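Side-chain contacts in protein BONZAI 1 (Arabidopsis thaliana, PDB 6KXT), which negatively regulates cell death and defence responses and binds phospholipids in a calcium-dependent way, and of which this chain is the second C2 domain: residues Ile48-Thr53 with Val71-Ser76; Lys52-Lys57 with Ile63-Phe68. All coordinates share one frame; numbering follows the deposited sequence. Where two conformers were deposited one is given.

Contact 1: residues Ile48-Thr53 with Val71-Ser76; sequences IPVSKT and VQQVGS
Val50 and Gln73 join an edge strand of the C2 beta-sandwich to a short helix. Val50 lies on the outermost strand 48-52 of the four-stranded sheet, where it and Ser51 both face Val38 and form a classic beta bulge. Gln73 lies on the short helix 71-74, which follows strand 67-70 of the other sheet.

The first kind of contact is van der Waals packing. The two side chains lie alongside each other and point opposite ways, with Val50 CB and Gln73 CB 3.9 Å apart. Both methyls of Val50 rest against the Gln73 carbonyl oxygen: Val50 CG1 is 3.4 Å from Gln73 O and CG2 is 3.7 Å from it. Leu69 also touches Val50. Cutting Val50 back to an alanine would probably open a gap beside Gln73 O and leave the Gln73 chain less confined.

The polar contacts involve the Gln73 amide. Gln73 CG lies anti to the carbonyl carbon (chi1 -75°), and the chain runs on extended, which carries the amide past Val50. Gln73 OE1 accepts a hydrogen bond from Ser70 N. Gln73 NE2 comes within 3.0 Å of Val50 O, but the angle is too poor for a hydrogen bond. Instead Gln73 NE2 donates to a water oxygen at 3.1 Å, which is weakly bonded to Ser51 OG.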
loop_
_atom_site.group_PDB
_atom_site.type_symbol
_atom_site.label_atom_id
_atom_site.label_comp_id
_atom_site.label_asym_id
_atom_site.label_seq_id
_atom_site.Cartn_x
_atom_site.Cartn_y
_atom_site.Cartn_z
ATOM N N ILE A 48 -0.258 12.283 2.444
ATOM C CA ILE A 48 -0.859 12.293 3.794
ATOM C C ILE A 48 -1.143 10.854 4.231
ATOM O O ILE A 48 -2.018 10.186 3.674
ATOM C CB ILE A 48 -2.154 13.133 3.736
ATOM C CG1 ILE A 48 -1.937 14.563 3.212
ATOM C CG2 ILE A 48 -2.779 13.092 5.102
ATOM C CD1 ILE A 48 -3.160 15.213 2.595
ATOM N N PRO A 49 -0.489 10.277 5.253
ATOM C CA PRO A 49 -0.826 8.927 5.694
ATOM C C PRO A 49 -2.296 8.826 6.121
ATOM O O PRO A 49 -2.749 9.654 6.897
ATOM C CB PRO A 49 0.119 8.673 6.870
ATOM C CG PRO A 49 1.284 9.564 6.551
ATOM C CD PRO A 49 0.646 10.827 6.021
ATOM N N VAL A 50 -3.002 7.841 5.600
ATOM C CA VAL A 50 -4.452 7.620 5.915
ATOM C C VAL A 50 -4.672 6.244 6.507
ATOM O O VAL A 50 -5.704 6.042 7.166
ATOM C CB VAL A 50 -5.336 7.856 4.676
ATOM C CG1 VAL A 50 -5.344 9.323 4.251
ATOM C CG2 VAL A 50 -4.998 6.974 3.481
ATOM N N SER A 51 -3.747 5.300 6.308
ATOM C CA SER A 51 -3.878 3.958 6.863
ATOM C C SER A 51 -2.482 3.363 7.063
ATOM O O SER A 51 -1.595 3.644 6.262
ATOM C CB SER A 51 -4.694 3.125 5.957
ATOM O OG SER A 51 -4.976 1.917 6.603
ATOM N N LYS A 52 -2.286 2.620 8.123
ATOM C CA LYS A 52 -1.042 1.845 8.285
ATOM C C LYS A 52 -1.384 0.471 8.840
ATOM O O LYS A 52 -2.384 0.301 9.580
ATOM C CB LYS A 52 -0.014 2.580 9.138
ATOM C CG LYS A 52 -0.419 2.814 10.582
ATOM C CD LYS A 52 0.711 3.400 11.410
ATOM C CE LYS A 52 0.330 3.666 12.848
ATOM N NZ LYS A 52 -0.411 2.529 13.442
ATOM N N THR A 53 -0.591 -0.506 8.443
ATOM C CA THR A 53 -0.698 -1.852 9.033
ATOM C C THR A 53 0.081 -1.898 10.349
ATOM O O THR A 53 0.959 -1.029 10.600
ATOM C CB THR A 53 -0.210 -2.946 8.081
ATOM O OG1 THR A 53 1.224 -2.866 7.929
ATOM C CG2 THR A 53 -0.866 -2.852 6.721
ATOM N N VAL A 71 -13.585 6.515 0.677
ATOM C CA VAL A 71 -13.427 7.481 -0.417
ATOM C C VAL A 71 -12.835 8.791 0.118
ATOM O O VAL A 71 -12.017 9.359 -0.583
ATOM C CB VAL A 71 -14.771 7.683 -1.142
ATOM C CG1 VAL A 71 -14.723 8.882 -2.070
ATOM C CG2 VAL A 71 -15.138 6.420 -1.921
ATOM N N GLN A 72 -13.174 9.191 1.334
ATOM C CA GLN A 72 -12.597 10.453 1.856
ATOM C C GLN A 72 -11.080 10.271 2.080
ATOM O O GLN A 72 -10.317 11.226 1.905
ATOM C CB GLN A 72 -13.379 10.845 3.099
ATOM C CG GLN A 72 -14.870 11.139 2.813
ATOM C CD GLN A 72 -15.710 9.933 2.392
ATOM O OE1 GLN A 72 -15.772 8.894 3.096
ATOM N NE2 GLN A 72 -16.436 10.129 1.272
ATOM N N GLN A 73 -10.631 9.080 2.443
ATOM C CA GLN A 73 -9.196 8.806 2.683
ATOM C C GLN A 73 -8.436 8.815 1.360
ATOM O O GLN A 73 -7.239 9.097 1.410
ATOM C CB GLN A 73 -9.036 7.509 3.474
ATOM C CG GLN A 73 -9.399 7.630 4.951
ATOM C CD GLN A 73 -9.435 6.299 5.629
ATOM O OE1 GLN A 73 -10.115 5.363 5.190
ATOM N NE2 GLN A 73 -8.626 6.152 6.672
ATOM N N VAL A 74 -9.022 8.377 0.245
ATOM C CA VAL A 74 -8.266 8.172 -1.008
ATOM C C VAL A 74 -8.594 9.225 -2.058
ATOM O O VAL A 74 -7.838 9.290 -3.051
ATOM C CB VAL A 74 -8.463 6.733 -1.561
ATOM C CG1 VAL A 74 -8.000 5.674 -0.572
ATOM C CG2 VAL A 74 -9.896 6.465 -1.992
ATOM N N GLY A 75 -9.675 9.994 -1.864
ATOM C CA GLY A 75 -10.170 11.015 -2.809
ATOM C C GLY A 75 -11.263 10.438 -3.675
ATOM O O GLY A 75 -12.423 10.895 -3.600
ATOM N N SER A 76 -10.950 9.380 -4.428
ATOM C CA SER A 76 -11.958 8.651 -5.228
ATOM C C SER A 76 -11.363 7.297 -5.563
ATOM O O SER A 76 -10.135 7.142 -5.367
ATOM C CB SER A 76 -12.293 9.380 -6.513
ATOM O OG SER A 76 -11.203 9.336 -7.418
HETATM O O HOH W 1 -7.964 3.300 7.598
#

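Contact 2: residues Lys52-Lys57 with Ile63-Phe68; sequences KTEVRK and IWKPVF. With SO4 (sulfate ion), chain D.
Thr53 OG1 lies 3.2 Å above the Trp64 ring plane, toward one side of the ring, and two hydrogen bonds grip it. Thr53 OG1 donates to Glu54 O at 2.9 Å and accepts from Leu36 N. The Thr53 side chain crosses the indole at about a right angle. Thr53 CB makes a CH-pi contact, 3.8 Å from the centroid of the Trp64 five-membered ring. Arg56 CD makes a second CH-pi contact on the opposite face, so the pyrrole part of the indole is sandwiched.

The Glu54 carboxylate takes the backbone N-H of Lys65, the residue after Trp64. Lys65 N donates to the syn lone pair of Glu54 OE2 at 2.9 Å, almost straight at 173°. The Glu54 side chain bends at chi2 (-81°), which brings the carboxylate back toward Lys65. A water donates to both Glu54 OE1 and Lys65 O.

The Arg56 guanidinium stands nearly perpendicular to the indole, with Ile63 O over one face. Its NE forms a salt bridge with Asp59. Arg56 NH2 donates to sulfate O2 at 2.9 Å and NH1 to sulfate O1 at 3.0 Å. The sulfate probably comes from the crystallisation liquor.

Trp64 is buried between the two sheets of the sandwich, touching Leu36 on strand 34-40 and Cys20 on strand 13-21.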
loop_
_atom_site.group_PDB
_atom_site.type_symbol
_atom_site.label_atom_id
_atom_site.label_comp_id
_atom_site.label_asym_id
_atom_site.label_seq_id
_atom_site.Cartn_x
_atom_site.Cartn_y
_atom_site.Cartn_z
ATOM N N LYS A 52 -2.286 2.620 8.123
ATOM C CA LYS A 52 -1.042 1.845 8.285
ATOM C C LYS A 52 -1.384 0.471 8.840
ATOM O O LYS A 52 -2.384 0.301 9.580
ATOM C CB LYS A 52 -0.014 2.580 9.138
ATOM C CG LYS A 52 -0.419 2.814 10.582
ATOM C CD LYS A 52 0.711 3.400 11.410
ATOM C CE LYS A 52 0.330 3.666 12.848
ATOM N NZ LYS A 52 -0.411 2.529 13.442
ATOM N N THR A 53 -0.591 -0.506 8.443
ATOM C CA THR A 53 -0.698 -1.852 9.033
ATOM C C THR A 53 0.081 -1.898 10.349
ATOM O O THR A 53 0.959 -1.029 10.600
ATOM C CB THR A 53 -0.210 -2.946 8.081
ATOM O OG1 THR A 53 1.224 -2.866 7.929
ATOM C CG2 THR A 53 -0.866 -2.852 6.721
ATOM N N GLU A 54 -0.197 -2.954 11.113
ATOM C CA GLU A 54 0.700 -3.419 12.189
ATOM C C GLU A 54 2.059 -3.803 11.591
ATOM O O GLU A 54 2.182 -4.091 10.382
ATOM C CB GLU A 54 0.071 -4.587 12.920
ATOM C CG GLU A 54 0.036 -5.878 12.123
ATOM C CD GLU A 54 -1.093 -6.009 11.096
ATOM O OE1 GLU A 54 -1.948 -5.111 11.015
ATOM O OE2 GLU A 54 -1.098 -7.036 10.374
ATOM N N VAL A 55 3.060 -3.795 12.449
ATOM C CA VAL A 55 4.422 -4.288 12.149
ATOM C C VAL A 55 4.447 -5.794 12.265
ATOM O O VAL A 55 3.898 -6.339 13.230
ATOM C CB VAL A 55 5.438 -3.638 13.097
ATOM C CG1 VAL A 55 6.827 -4.162 12.843
ATOM C CG2 VAL A 55 5.410 -2.129 12.918
ATOM N N ARG A 56 5.035 -6.469 11.284
ATOM C CA ARG A 56 5.285 -7.917 11.392
ATOM C C ARG A 56 6.782 -8.110 11.544
ATOM O O ARG A 56 7.516 -7.960 10.562
ATOM C CB ARG A 56 4.721 -8.723 10.222
ATOM C CG ARG A 56 3.209 -8.680 10.163
ATOM C CD ARG A 56 2.656 -9.378 8.941
ATOM N NE ARG A 56 3.105 -10.758 8.853
ATOM C CZ ARG A 56 2.561 -11.825 9.490
ATOM N NH1 ARG A 56 1.445 -11.712 10.183
ATOM N NH2 ARG A 56 3.177 -12.993 9.351
ATOM N N LYS A 57 7.204 -8.601 12.694
ATOM C CA LYS A 57 8.655 -8.735 12.955
ATOM C C LYS A 57 9.294 -9.832 12.091
ATOM O O LYS A 57 8.736 -10.924 12.007
ATOM C CB LYS A 57 8.848 -9.030 14.458
ATOM C CG LYS A 57 8.507 -7.913 15.433
ATOM C CD LYS A 57 9.618 -6.915 15.548
ATOM C CE LYS A 57 10.894 -7.507 16.137
ATOM N NZ LYS A 57 12.095 -6.691 15.820
ATOM N N ILE A 63 1.854 -11.067 5.392
ATOM C CA ILE A 63 0.396 -10.915 5.085
ATOM C C ILE A 63 -0.203 -10.161 6.251
ATOM O O ILE A 63 -0.078 -10.614 7.391
ATOM C CB ILE A 63 -0.309 -12.257 4.871
ATOM C CG1 ILE A 63 0.316 -13.104 3.762
ATOM C CG2 ILE A 63 -1.792 -11.989 4.619
ATOM C CD1 ILE A 63 -0.117 -14.578 3.747
ATOM N N TRP A 64 -0.776 -8.973 6.032
ATOM C CA TRP A 64 -1.225 -8.139 7.160
ATOM C C TRP A 64 -2.723 -8.326 7.403
ATOM O O TRP A 64 -3.434 -8.833 6.492
ATOM C CB TRP A 64 -0.879 -6.655 6.912
ATOM C CG TRP A 64 0.574 -6.321 7.014
ATOM C CD1 TRP A 64 1.293 -6.099 8.156
ATOM C CD2 TRP A 64 1.473 -6.146 5.911
ATOM N NE1 TRP A 64 2.580 -5.800 7.815
ATOM C CE2 TRP A 64 2.738 -5.826 6.454
ATOM C CE3 TRP A 64 1.367 -6.287 4.517
ATOM C CZ2 TRP A 64 3.826 -5.511 5.647
ATOM C CZ3 TRP A 64 2.457 -5.995 3.713
ATOM C CH2 TRP A 64 3.677 -5.632 4.271
ATOM N N LYS A 65 -3.155 -7.870 8.555
ATOM C CA LYS A 65 -4.605 -7.805 8.873
ATOM C C LYS A 65 -5.228 -6.821 7.898
ATOM O O LYS A 65 -4.573 -5.924 7.340
ATOM C CB LYS A 65 -4.801 -7.396 10.332
ATOM C CG LYS A 65 -4.271 -8.388 11.356
ATOM C CD LYS A 65 -4.409 -7.905 12.770
ATOM C CE LYS A 65 -3.875 -8.923 13.756
ATOM N NZ LYS A 65 -4.223 -8.542 15.144
ATOM N N PRO A 66 -6.547 -6.945 7.678
ATOM C CA PRO A 66 -7.208 -6.047 6.763
ATOM C C PRO A 66 -7.100 -4.584 7.178
ATOM O O PRO A 66 -7.089 -4.222 8.362
ATOM C CB PRO A 66 -8.690 -6.447 6.768
ATOM C CG PRO A 66 -8.747 -7.762 7.532
ATOM C CD PRO A 66 -7.422 -8.020 8.200
ATOM N N VAL A 67 -6.965 -3.733 6.156
ATOM C CA VAL A 67 -7.132 -2.282 6.293
ATOM C C VAL A 67 -8.446 -1.854 5.644
ATOM O O VAL A 67 -8.922 -2.513 4.724
ATOM C CB VAL A 67 -5.934 -1.500 5.757
ATOM C CG1 VAL A 67 -4.625 -1.936 6.428
ATOM C CG2 VAL A 67 -5.802 -1.566 4.266
ATOM N N PHE A 68 -9.027 -0.772 6.130
ATOM C CA PHE A 68 -10.309 -0.238 5.631
ATOM C C PHE A 68 -10.068 1.168 5.130
ATOM O O PHE A 68 -9.513 1.996 5.858
ATOM C CB PHE A 68 -11.337 -0.194 6.763
ATOM C CG PHE A 68 -11.644 -1.568 7.268
ATOM C CD1 PHE A 68 -10.853 -2.151 8.248
ATOM C CD2 PHE A 68 -12.633 -2.325 6.676
ATOM C CE1 PHE A 68 -11.040 -3.468 8.627
ATOM C CE2 PHE A 68 -12.864 -3.621 7.106
ATOM C CZ PHE A 68 -12.085 -4.179 8.084
HETATM S S SO4 D . 1.182 -15.710 10.593
HETATM O O1 SO4 D . 0.477 -14.578 10.129
HETATM O O2 SO4 D . 2.532 -15.742 10.126
HETATM O O3 SO4 D . 0.457 -16.840 10.041
HETATM O O4 SO4 D . 1.193 -15.763 12.048
HETATM O O HOH W 2 -3.366 -3.965 9.024
#

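In the fold
Contacts 1 and 2 are neighbours, with centres about 15 Å apart. Their first segments overlap at Lys52 and Thr53, where strand 48-52 ends. Their second segments lie close in sequence, strand 67-70 running into helix 71-74. The two contacts meet by packing: Ser51 OG is 3.6 Å from Val67 CB. Together they join strand 48-52 and the loop after it to strand 67-70, an edge strand of the five-stranded sheet, with the loop leading into it and the helix after it. Contact 1 is a small surface contact. Contact 2 is larger and partly buried around an indole. The sulfate is bound by Arg56 of contact 2. Neither contact includes a calcium ion.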